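Local coordinates for transcriptional regulator (Arabidopsis thaliana, PDB 7DE9), which reads monomethylated histone H3 tails through this tudor domain and, as a whole protein, acts as a cohesin cofactor in DNA repair by homologous recombination, at residues A[19-22]-A[27-30]; A[31-36]-A[41-46]. One frame throughout, in Å; residues are numbered along the deposited sequence.

Both contacts are hairpin pairings within one antiparallel sheet and share the long strand 26-36, which pairs with strand 16-21 at one end (contact 1) and with strand 41-46 at the other (contact 2). Each is partly buried. Contact 1 has just one pair of backbone bonds and is dominated by aromatic rings, one pair of them beside the bound histone peptide. Contact 2 is longer, with six backbone bonds interrupted by a bulge; its V32, H42 and V44 are buried, while E33 is exposed. The two meet at Y46, at the C-terminal end of strand 41-46, which packs beside V19 and W21; its OH lies 3.3 Å from W21 NE1, a probable hydrogen bond.

Contact 1: residues A[19-22]-A[27-30]; sequences VWWP and YYKG
The ring edge of Y28 stands against the face of W21 in a T-shaped stack, with planes at 80°, and this is the tightly packed side of the hairpin. Y28 CD2 comes within 3.5 Å of W21 CG, over the five-membered ring but offset toward its rim. The CG of Y28 lies opposite its own carbonyl carbon (chi1 -61°), which swings the phenol across to the indole. Its OH is hydrogen-bonded to D24, fixing the outer end of the ring. Buried V19 shares this face and supplies the backbone pairing: V19 N to Y28 O and Y28 N to V19 O are both 2.9 Å, and both nearly straight.

On the other face, more open to solvent, the edge-to-face order is reversed across the strands. Here the edge of W20 meets the face of Y27, W20 CE3 approaching Y27 CE2 at 3.5 Å, with ring planes at 64°; K18 adds a cation-pi contact to Y27.

W21, Y28 and Y46 all pack on the modified side chain of the H3K4me1 peptide, an arrangement consistent with the aromatic cage of other methyl-lysine readers. Strand 41-46 flanks Y28 through Y46, while strand 51-54 reaches V19 through L54 and W21 through E52.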
ATOM      1  N   VAL A  19      -0.815  -1.556  -5.392  1.00 20.03           N
ATOM      2  CA  VAL A  19      -0.953  -2.630  -4.419  1.00 22.22           C
ATOM      3  C   VAL A  19      -1.889  -3.693  -4.983  1.00 23.75           C
ATOM      4  O   VAL A  19      -2.951  -3.374  -5.522  1.00 22.67           O
ATOM      5  CB  VAL A  19      -1.497  -2.114  -3.066  1.00 20.91           C
ATOM      6  CG1 VAL A  19      -1.527  -3.226  -2.043  1.00 23.83           C
ATOM      7  CG2 VAL A  19      -0.655  -0.946  -2.550  1.00 24.35           C
ATOM      8  N   TRP A  20      -1.471  -4.948  -4.872  1.00 24.37           N
ATOM      9  CA  TRP A  20      -2.250  -6.078  -5.362  1.00 22.91           C
ATOM     10  C   TRP A  20      -3.330  -6.492  -4.362  1.00 23.12           C
ATOM     11  O   TRP A  20      -3.031  -6.835  -3.218  1.00 29.02           O
ATOM     12  CB  TRP A  20      -1.308  -7.250  -5.664  1.00 23.65           C
ATOM     13  CG  TRP A  20      -1.966  -8.497  -6.120  1.00 26.71           C
ATOM     14  CD1 TRP A  20      -2.205  -9.613  -5.374  1.00 28.39           C
ATOM     15  CD2 TRP A  20      -2.454  -8.777  -7.435  1.00 28.30           C
ATOM     16  NE1 TRP A  20      -2.820 -10.568  -6.144  1.00 29.47           N
ATOM     17  CE2 TRP A  20      -2.988 -10.078  -7.414  1.00 24.55           C
ATOM     18  CE3 TRP A  20      -2.502  -8.049  -8.630  1.00 26.22           C
ATOM     19  CZ2 TRP A  20      -3.559 -10.671  -8.537  1.00 24.80           C
ATOM     20  CZ3 TRP A  20      -3.068  -8.636  -9.743  1.00 31.10           C
ATOM     21  CH2 TRP A  20      -3.589  -9.939  -9.690  1.00 28.09           C
ATOM     22  N   TRP A  21      -4.585  -6.449  -4.795  1.00 20.81           N
ATOM     23  CA  TRP A  21      -5.692  -7.031  -4.040  1.00 23.11           C
ATOM     24  C   TRP A  21      -6.047  -8.361  -4.692  1.00 22.18           C
ATOM     25  O   TRP A  21      -6.615  -8.390  -5.803  1.00 21.61           O
ATOM     26  CB  TRP A  21      -6.915  -6.114  -4.013  1.00 23.72           C
ATOM     27  CG  TRP A  21      -6.746  -4.853  -3.217  1.00 20.53           C
ATOM     28  CD1 TRP A  21      -5.581  -4.186  -2.964  1.00 22.63           C
ATOM     29  CD2 TRP A  21      -7.781  -4.117  -2.565  1.00 20.73           C
ATOM     30  NE1 TRP A  21      -5.836  -3.071  -2.201  1.00 23.57           N
ATOM     31  CE2 TRP A  21      -7.179  -3.010  -1.939  1.00 21.91           C
ATOM     32  CE3 TRP A  21      -9.166  -4.284  -2.454  1.00 22.24           C
ATOM     33  CZ2 TRP A  21      -7.908  -2.079  -1.210  1.00 21.62           C
ATOM     34  CZ3 TRP A  21      -9.891  -3.356  -1.732  1.00 24.46           C
ATOM     35  CH2 TRP A  21      -9.261  -2.266  -1.118  1.00 27.22           C
ATOM     36  N   PRO A  22      -5.671  -9.462  -4.021  1.00 22.66           N
ATOM     37  CA  PRO A  22      -5.834 -10.823  -4.543  1.00 22.27           C
ATOM     38  C   PRO A  22      -7.283 -11.163  -4.868  1.00 22.27           C
ATOM     39  O   PRO A  22      -7.543 -11.852  -5.856  1.00 23.51           O
ATOM     40  CB  PRO A  22      -5.317 -11.699  -3.399  1.00 31.96           C
ATOM     41  CG  PRO A  22      -4.371 -10.839  -2.659  1.00 31.79           C
ATOM     42  CD  PRO A  22      -4.903  -9.442  -2.762  1.00 23.32           C
ATOM     43  N   TYR A  27      -4.526  -4.610  -9.436  1.00 23.74           N
ATOM     44  CA  TYR A  27      -3.665  -3.606  -8.823  1.00 19.75           C
ATOM     45  C   TYR A  27      -4.451  -2.325  -8.629  1.00 24.72           C
ATOM     46  O   TYR A  27      -5.210  -1.917  -9.512  1.00 28.41           O
ATOM     47  CB  TYR A  27      -2.434  -3.324  -9.685  1.00 25.72           C
ATOM     48  CG  TYR A  27      -1.314  -4.321  -9.537  1.00 26.38           C
ATOM     49  CD1 TYR A  27      -0.468  -4.280  -8.434  1.00 29.11           C
ATOM     50  CD2 TYR A  27      -1.084  -5.288 -10.504  1.00 34.32           C
ATOM     51  CE1 TYR A  27       0.564  -5.180  -8.295  1.00 30.54           C
ATOM     52  CE2 TYR A  27      -0.058  -6.195 -10.369  1.00 36.82           C
ATOM     53  CZ  TYR A  27       0.764  -6.137  -9.262  1.00 37.82           C
ATOM     54  OH  TYR A  27       1.798  -7.038  -9.124  1.00 42.77           O
ATOM     55  N   TYR A  28      -4.283  -1.689  -7.475  1.00 24.28           N
ATOM     56  CA  TYR A  28      -4.881  -0.378  -7.245  1.00 23.11           C
ATOM     57  C   TYR A  28      -3.792   0.618  -6.904  1.00 21.37           C
ATOM     58  O   TYR A  28      -2.871   0.309  -6.147  1.00 24.72           O
ATOM     59  CB  TYR A  28      -5.931  -0.431  -6.136  1.00 23.14           C
ATOM     60  CG  TYR A  28      -7.076  -1.354  -6.473  1.00 22.49           C
ATOM     61  CD1 TYR A  28      -7.931  -1.065  -7.523  1.00 23.37           C
ATOM     62  CD2 TYR A  28      -7.296  -2.515  -5.753  1.00 19.71           C
ATOM     63  CE1 TYR A  28      -8.969  -1.897  -7.837  1.00 22.72           C
ATOM     64  CE2 TYR A  28      -8.341  -3.358  -6.058  1.00 22.73           C
ATOM     65  CZ  TYR A  28      -9.170  -3.044  -7.108  1.00 24.62           C
ATOM     66  OH  TYR A  28     -10.213  -3.868  -7.425  1.00 27.77           O
ATOM     67  N   LYS A  29      -3.901   1.810  -7.483  1.00 24.06           N
ATOM     68  CA  LYS A  29      -2.869   2.832  -7.356  1.00 20.81           C
ATOM     69  C   LYS A  29      -3.089   3.736  -6.151  1.00 21.32           C
ATOM     70  O   LYS A  29      -4.213   4.136  -5.847  1.00 22.70           O
ATOM     71  CB  LYS A  29      -2.804   3.678  -8.633  1.00 28.11           C
ATOM     72  CG  LYS A  29      -2.393   2.894  -9.869  1.00 46.36           C
ATOM     73  CD  LYS A  29      -1.840   3.793 -10.968  1.00 61.56           C
ATOM     74  CE  LYS A  29      -2.943   4.509 -11.730  1.00 61.04           C
ATOM     75  NZ  LYS A  29      -2.418   5.164 -12.962  1.00 63.11           N
ATOM     76  N   GLY A  30      -1.999   4.062  -5.471  1.00 26.47           N
ATOM     77  CA  GLY A  30      -2.074   4.934  -4.320  1.00 24.42           C
ATOM     78  C   GLY A  30      -0.736   5.569  -4.021  1.00 27.11           C
ATOM     79  O   GLY A  30       0.242   5.363  -4.734  1.00 25.14           O
TER

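Contact 2: residues A[31-36]-A[41-46]; sequences VVESYD and KHLVIY
V31 and I45 bond to each other twice, and from this rung a beta hairpin of the tudor barrel runs out to D36 and K41, showing how a strand pair can absorb an extra residue. Both V31-I45 bonds, N of each residue to O of the other, measure 2.9 Å. Past the non-hydrogen-bonded pair V32 and V44 comes a classic beta bulge, with E33 and S34 together facing L43. E33 N reaches L43 O at 2.9 Å, nearly along the C=O axis, whereas L43 N goes to S34 O at 3.0 Å from above the carbonyl plane. The helix-like turn of E33 (psi -30°) makes room for the added residue, and its cost is visible: the buried S34 N has no partner in the model.

Regular pairing resumes at the end. D36 N donates to K41 O at 2.7 Å, and K41 N returns a longer bond, 3.1 Å, to D36 O. The charged ends of this pair turn to the connecting turn, D36 forming a salt bridge with K39 and K41 NZ bonding to the K39 carbonyl.

On the face of L43 and I45, the side chain of E33 runs alongside that of L43, with I45 CD1 close by. On the opposite face V32 CG1 sits at the edge of the H42 imidazole, near its plane. H42 NE2 is satisfied by G9 O, which ties the N-terminal segment to the sheet. Y35 places CD1 over the centre of the H42 ring, 3.3 Å from H42 NE2, because chi1 of 178° puts its CG across from the backbone N.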
ATOM      1  N   VAL A  31      -0.702   6.365  -2.967  1.00 20.82           N
ATOM      2  CA  VAL A  31       0.543   6.949  -2.503  1.00 19.27           C
ATOM      3  C   VAL A  31       0.804   6.515  -1.059  1.00 26.24           C
ATOM      4  O   VAL A  31      -0.128   6.375  -0.255  1.00 25.84           O
ATOM      5  CB  VAL A  31       0.517   8.489  -2.613  1.00 26.45           C
ATOM      6  CG1 VAL A  31      -0.534   9.085  -1.687  1.00 30.58           C
ATOM      7  CG2 VAL A  31       1.883   9.071  -2.300  1.00 28.16           C
ATOM      8  N   VAL A  32       2.070   6.273  -0.739  1.00 24.44           N
ATOM      9  CA  VAL A  32       2.467   5.983   0.630  1.00 24.85           C
ATOM     10  C   VAL A  32       2.614   7.291   1.394  1.00 22.54           C
ATOM     11  O   VAL A  32       3.543   8.066   1.144  1.00 25.01           O
ATOM     12  CB  VAL A  32       3.780   5.200   0.681  1.00 25.79           C
ATOM     13  CG1 VAL A  32       4.118   4.821   2.112  1.00 26.20           C
ATOM     14  CG2 VAL A  32       3.678   3.970  -0.197  1.00 23.01           C
ATOM     15  N   GLU A  33       1.694   7.540   2.321  1.00 22.79           N
ATOM     16  CA  GLU A  33       1.662   8.807   3.038  1.00 26.77           C
ATOM     17  C   GLU A  33       2.496   8.813   4.321  1.00 29.45           C
ATOM     18  O   GLU A  33       3.009   9.854   4.721  1.00 31.32           O
ATOM     19  CB  GLU A  33       0.219   9.184   3.370  1.00 27.62           C
ATOM     20  CG  GLU A  33       0.073  10.634   3.799  1.00 45.07           C
ATOM     21  CD  GLU A  33      -0.711  10.790   5.082  1.00 80.03           C
ATOM     22  OE1 GLU A  33      -1.777  10.153   5.211  1.00 91.10           O
ATOM     23  OE2 GLU A  33      -0.254  11.546   5.966  1.00 90.48           O
ATOM     24  N   SER A  34       2.633   7.664   4.971  1.00 24.68           N
ATOM     25  CA  SER A  34       3.435   7.599   6.185  1.00 23.25           C
ATOM     26  C   SER A  34       3.894   6.187   6.497  1.00 25.33           C
ATOM     27  O   SER A  34       3.444   5.227   5.878  1.00 24.28           O
ATOM     28  CB  SER A  34       2.653   8.155   7.373  1.00 32.98           C
ATOM     29  OG  SER A  34       1.433   7.462   7.523  1.00 35.62           O
ATOM     30  N   TYR A  35       4.796   6.083   7.468  1.00 27.16           N
ATOM     31  CA  TYR A  35       5.332   4.806   7.931  1.00 24.00           C
ATOM     32  C   TYR A  35       5.432   4.777   9.453  1.00 27.28           C
ATOM     33  O   TYR A  35       6.021   5.670  10.071  1.00 30.99           O
ATOM     34  CB  TYR A  35       6.706   4.544   7.313  1.00 23.46           C
ATOM     35  CG  TYR A  35       7.373   3.264   7.772  1.00 24.39           C
ATOM     36  CD1 TYR A  35       6.842   2.025   7.444  1.00 28.17           C
ATOM     37  CD2 TYR A  35       8.547   3.300   8.512  1.00 27.58           C
ATOM     38  CE1 TYR A  35       7.456   0.857   7.856  1.00 33.04           C
ATOM     39  CE2 TYR A  35       9.166   2.144   8.923  1.00 37.38           C
ATOM     40  CZ  TYR A  35       8.618   0.925   8.593  1.00 34.98           C
ATOM     41  OH  TYR A  35       9.245  -0.230   9.009  1.00 47.73           O
ATOM     42  N   ASP A  36       4.850   3.746  10.050  1.00 25.97           N
ATOM     43  CA  ASP A  36       4.925   3.533  11.488  1.00 26.89           C
ATOM     44  C   ASP A  36       6.060   2.563  11.771  1.00 32.85           C
ATOM     45  O   ASP A  36       5.941   1.367  11.507  1.00 29.20           O
ATOM     46  CB  ASP A  36       3.592   2.997  12.015  1.00 27.51           C
ATOM     47  CG  ASP A  36       3.587   2.784  13.518  1.00 43.23           C
ATOM     48  OD1 ASP A  36       4.483   2.086  14.039  1.00 41.17           O
ATOM     49  OD2 ASP A  36       2.669   3.311  14.182  1.00 49.91           O
ATOM     50  N   LYS A  41       4.289  -0.510   9.645  1.00 22.28           N
ATOM     51  CA  LYS A  41       3.086  -0.263   8.866  1.00 20.13           C
ATOM     52  C   LYS A  41       3.253   0.923   7.921  1.00 28.03           C
ATOM     53  O   LYS A  41       3.825   1.946   8.298  1.00 27.67           O
ATOM     54  CB  LYS A  41       1.900   0.002   9.793  1.00 23.84           C
ATOM     55  CG  LYS A  41       1.473  -1.176  10.650  1.00 27.09           C
ATOM     56  CD  LYS A  41       0.877  -2.272   9.796  1.00 31.41           C
ATOM     57  CE  LYS A  41       1.725  -3.526   9.860  1.00 30.97           C
ATOM     58  NZ  LYS A  41       1.739  -4.121  11.229  1.00 33.52           N
ATOM     59  N   HIS A  42       2.747   0.780   6.699  1.00 21.22           N
ATOM     60  CA  HIS A  42       2.646   1.898   5.759  1.00 19.36           C
ATOM     61  C   HIS A  42       1.198   2.318   5.597  1.00 24.84           C
ATOM     62  O   HIS A  42       0.323   1.473   5.484  1.00 23.04           O
ATOM     63  CB  HIS A  42       3.204   1.529   4.389  1.00 20.55           C
ATOM     64  CG  HIS A  42       4.691   1.365   4.359  1.00 21.32           C
ATOM     65  ND1 HIS A  42       5.309   0.163   4.624  1.00 24.03           N
ATOM     66  CD2 HIS A  42       5.678   2.247   4.083  1.00 24.13           C
ATOM     67  CE1 HIS A  42       6.617   0.312   4.514  1.00 23.59           C
ATOM     68  NE2 HIS A  42       6.868   1.565   4.184  1.00 25.63           N
ATOM     69  N   LEU A  43       0.949   3.621   5.567  1.00 21.95           N
ATOM     70  CA  LEU A  43      -0.385   4.115   5.275  1.00 22.71           C
ATOM     71  C   LEU A  43      -0.468   4.410   3.791  1.00 21.32           C
ATOM     72  O   LEU A  43       0.271   5.244   3.286  1.00 25.89           O
ATOM     73  CB  LEU A  43      -0.702   5.366   6.091  1.00 23.71           C
ATOM     74  CG  LEU A  43      -2.030   6.069   5.805  1.00 24.13           C
ATOM     75  CD1 LEU A  43      -3.207   5.150   6.060  1.00 27.38           C
ATOM     76  CD2 LEU A  43      -2.145   7.312   6.656  1.00 27.53           C
ATOM     77  N   VAL A  44      -1.349   3.709   3.092  1.00 20.73           N
ATOM     78  CA  VAL A  44      -1.535   3.925   1.661  1.00 21.21           C
ATOM     79  C   VAL A  44      -2.878   4.598   1.404  1.00 25.60           C
ATOM     80  O   VAL A  44      -3.933   4.111   1.843  1.00 24.23           O
ATOM     81  CB  VAL A  44      -1.449   2.604   0.867  1.00 25.19           C
ATOM     82  CG1 VAL A  44      -1.740   2.834  -0.614  1.00 24.77           C
ATOM     83  CG2 VAL A  44      -0.076   1.977   1.044  1.00 25.43           C
ATOM     84  N   ILE A  45      -2.826   5.737   0.716  1.00 20.13           N
ATOM     85  CA  ILE A  45      -4.042   6.434   0.315  1.00 21.92           C
ATOM     86  C   ILE A  45      -4.244   6.184  -1.165  1.00 23.39           C
ATOM     87  O   ILE A  45      -3.402   6.555  -1.977  1.00 25.56           O
ATOM     88  CB  ILE A  45      -3.981   7.951   0.599  1.00 25.68           C
ATOM     89  CG1 ILE A  45      -4.223   8.237   2.082  1.00 36.28           C
ATOM     90  CG2 ILE A  45      -5.050   8.691  -0.193  1.00 32.85           C
ATOM     91  CD1 ILE A  45      -3.064   7.955   2.963  1.00 49.13           C
ATOM     92  N   TYR A  46      -5.358   5.546  -1.513  1.00 24.60           N
ATOM     93  CA  TYR A  46      -5.624   5.146  -2.890  1.00 24.92           C
ATOM     94  C   TYR A  46      -6.288   6.229  -3.735  1.00 26.05           C
ATOM     95  O   TYR A  46      -6.959   7.123  -3.213  1.00 26.08           O
ATOM     96  CB  TYR A  46      -6.500   3.891  -2.909  1.00 25.34           C
ATOM     97  CG  TYR A  46      -5.795   2.652  -2.408  1.00 21.70           C
ATOM     98  CD1 TYR A  46      -4.964   1.914  -3.248  1.00 24.14           C
ATOM     99  CD2 TYR A  46      -5.953   2.219  -1.094  1.00 21.52           C
ATOM    100  CE1 TYR A  46      -4.310   0.781  -2.799  1.00 21.05           C
ATOM    101  CE2 TYR A  46      -5.302   1.085  -0.632  1.00 21.47           C
ATOM    102  CZ  TYR A  46      -4.485   0.368  -1.489  1.00 22.49           C
ATOM    103  OH  TYR A  46      -3.838  -0.760  -1.039  1.00 24.15           O
TER